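Local structure of flagellar motor switch protein FliG (Thermotoga maritima, 3AJC) at residues F130-I135 against D164-K169. The protein probably forms part of the switch complex at the base of the flagellar basal body, which interacts with chemotaxis proteins and with motor components that determine the direction of rotation. Sequence-based numbering, arbitrary orientation.
Sequences FVFEDI and DELKEK
With CG of L166 anti to the backbone N (chi1 175°), the isobutyl group reaches from helix 164-171 to F132, E133 and I135 on the 3-10 segment, while F132, whose CG likewise lies opposite its own backbone N (chi1 -162°), turns its ring to meet it. The two methyls of L166 divide the work. CD2 approaches the ring obliquely, 3.5 Å from F132 CE2, and CD1 lies 3.7 Å from the I135 branch methyl CG2, the two side chains running at about a right angle. Beside them, E133 bends at chi2 and carries its carboxylate alongside the same leucine, with OE2 of E133 3.7 Å from CD2 of L166. That carboxylate takes a hydrogen bond at OE1 from S163, whose OG also accepts one from L166 N at the start of the helix. F132 and I135 also touch helix 194-213, at I204 and I208 respectively, so the buried L166 meets side chains that pack on that helix, in the FliG C-terminal domain. Across the two segments the hold is thus van der Waals contact with one leucine, and the polar link is indirect: S163 OG, bonded to both E133 OE1 and L166 N, probably fixes the carboxylate beside the leucine.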
loop_
_atom_site.group_PDB
_atom_site.type_symbol
_atom_site.label_atom_id
_atom_site.label_comp_id
_atom_site.label_asym_id
_atom_site.label_seq_id
_atom_site.Cartn_x
_atom_site.Cartn_y
_atom_site.Cartn_z
ATOM N N PHE A 130 -1.473 -2.749 -4.625
ATOM C CA PHE A 130 -1.247 -2.163 -5.943
ATOM C C PHE A 130 -0.384 -0.902 -5.856
ATOM O O PHE A 130 -0.709 0.027 -5.115
ATOM C CB PHE A 130 -2.605 -1.812 -6.575
ATOM C CG PHE A 130 -2.544 -1.587 -8.062
ATOM C CD1 PHE A 130 -2.697 -2.652 -8.942
ATOM C CD2 PHE A 130 -2.301 -0.321 -8.579
ATOM C CE1 PHE A 130 -2.598 -2.466 -10.314
ATOM C CE2 PHE A 130 -2.198 -0.119 -9.960
ATOM C CZ PHE A 130 -2.350 -1.195 -10.828
ATOM N N VAL A 131 0.729 -0.879 -6.580
ATOM C CA VAL A 131 1.582 0.309 -6.600
ATOM C C VAL A 131 1.508 0.896 -8.006
ATOM O O VAL A 131 1.025 0.248 -8.931
ATOM C CB VAL A 131 3.068 0.005 -6.256
ATOM C CG1 VAL A 131 3.173 -0.456 -4.807
ATOM C CG2 VAL A 131 3.647 -1.021 -7.225
ATOM N N PHE A 132 1.997 2.115 -8.169
ATOM C CA PHE A 132 1.920 2.763 -9.469
ATOM C C PHE A 132 2.496 1.952 -10.622
ATOM O O PHE A 132 1.892 1.906 -11.684
ATOM C CB PHE A 132 2.578 4.143 -9.427
ATOM C CG PHE A 132 2.177 5.031 -10.568
ATOM C CD1 PHE A 132 0.855 5.457 -10.704
ATOM C CD2 PHE A 132 3.115 5.436 -11.515
ATOM C CE1 PHE A 132 0.471 6.284 -11.779
ATOM C CE2 PHE A 132 2.747 6.253 -12.585
ATOM C CZ PHE A 132 1.423 6.678 -12.721
ATOM N N GLU A 133 3.648 1.313 -10.421
ATOM C CA GLU A 133 4.253 0.514 -11.485
ATOM C C GLU A 133 3.396 -0.700 -11.824
ATOM O O GLU A 133 3.547 -1.273 -12.897
ATOM C CB GLU A 133 5.668 0.049 -11.106
ATOM C CG GLU A 133 6.752 1.128 -11.111
ATOM C CD GLU A 133 6.975 1.778 -12.477
ATOM O OE1 GLU A 133 6.987 1.063 -13.501
ATOM O OE2 GLU A 133 7.163 3.014 -12.525
ATOM N N ASP A 134 2.497 -1.096 -10.924
ATOM C CA ASP A 134 1.631 -2.240 -11.206
ATOM C C ASP A 134 0.737 -1.983 -12.429
ATOM O O ASP A 134 0.164 -2.918 -12.998
ATOM C CB ASP A 134 0.772 -2.597 -9.982
ATOM C CG ASP A 134 1.572 -3.329 -8.890
ATOM O OD1 ASP A 134 2.400 -4.200 -9.227
ATOM O OD2 ASP A 134 1.364 -3.044 -7.694
ATOM N N ILE A 135 0.624 -0.718 -12.838
ATOM C CA ILE A 135 -0.176 -0.360 -14.002
ATOM C C ILE A 135 0.343 -1.097 -15.240
ATOM O O ILE A 135 -0.380 -1.267 -16.218
ATOM C CB ILE A 135 -0.153 1.172 -14.246
ATOM C CG1 ILE A 135 -0.963 1.872 -13.154
ATOM C CG2 ILE A 135 -0.746 1.510 -15.626
ATOM C CD1 ILE A 135 -0.850 3.389 -13.148
ATOM N N ASP A 164 10.286 4.834 -17.689
ATOM C CA ASP A 164 10.089 5.162 -19.097
ATOM C C ASP A 164 9.129 4.190 -19.764
ATOM O O ASP A 164 8.337 4.568 -20.621
ATOM C CB ASP A 164 11.430 5.141 -19.833
ATOM C CG ASP A 164 12.348 6.278 -19.406
ATOM O OD1 ASP A 164 13.491 6.329 -19.906
ATOM O OD2 ASP A 164 11.929 7.118 -18.577
ATOM N N GLU A 165 9.206 2.932 -19.365
ATOM C CA GLU A 165 8.339 1.914 -19.928
ATOM C C GLU A 165 6.886 2.178 -19.538
ATOM O O GLU A 165 5.976 2.037 -20.354
ATOM C CB GLU A 165 8.787 0.550 -19.427
ATOM C CG GLU A 165 7.808 -0.559 -19.631
ATOM C CD GLU A 165 8.241 -1.792 -18.877
ATOM O OE1 GLU A 165 8.991 -1.620 -17.889
ATOM O OE2 GLU A 165 7.840 -2.919 -19.251
ATOM N N LEU A 166 6.664 2.556 -18.286
ATOM C CA LEU A 166 5.312 2.836 -17.843
ATOM C C LEU A 166 4.850 4.108 -18.516
ATOM O O LEU A 166 3.670 4.243 -18.843
ATOM C CB LEU A 166 5.249 3.000 -16.326
ATOM C CG LEU A 166 3.879 3.417 -15.782
ATOM C CD1 LEU A 166 2.808 2.460 -16.295
ATOM C CD2 LEU A 166 3.922 3.436 -14.254
ATOM N N LYS A 167 5.776 5.044 -18.709
ATOM C CA LYS A 167 5.453 6.298 -19.381
ATOM C C LYS A 167 4.875 5.950 -20.750
ATOM O O LYS A 167 3.796 6.412 -21.124
ATOM C CB LYS A 167 6.706 7.154 -19.591
ATOM C CG LYS A 167 7.369 7.699 -18.333
ATOM C CD LYS A 167 8.358 8.809 -18.713
ATOM C CE LYS A 167 9.071 9.401 -17.507
ATOM N NZ LYS A 167 9.956 8.394 -16.868
ATOM N N GLU A 168 5.606 5.121 -21.490
ATOM C CA GLU A 168 5.192 4.697 -22.816
ATOM C C GLU A 168 3.841 3.993 -22.858
ATOM O O GLU A 168 2.962 4.385 -23.626
ATOM C CB GLU A 168 6.263 3.799 -23.441
ATOM C CG GLU A 168 7.267 4.563 -24.285
ATOM C CD GLU A 168 6.636 5.147 -25.549
ATOM O OE1 GLU A 168 6.914 4.632 -26.654
ATOM O OE2 GLU A 168 5.854 6.116 -25.438
ATOM N N LYS A 169 3.656 2.966 -22.040
ATOM C CA LYS A 169 2.384 2.259 -22.069
ATOM C C LYS A 169 1.193 3.180 -21.780
ATOM O O LYS A 169 0.095 2.966 -22.303
ATOM C CB LYS A 169 2.385 1.075 -21.098
ATOM C CG LYS A 169 1.192 0.152 -21.324
ATOM C CD LYS A 169 1.324 -1.179 -20.605
ATOM C CE LYS A 169 0.207 -2.134 -21.033
ATOM N NZ LYS A 169 0.210 -3.424 -20.286
#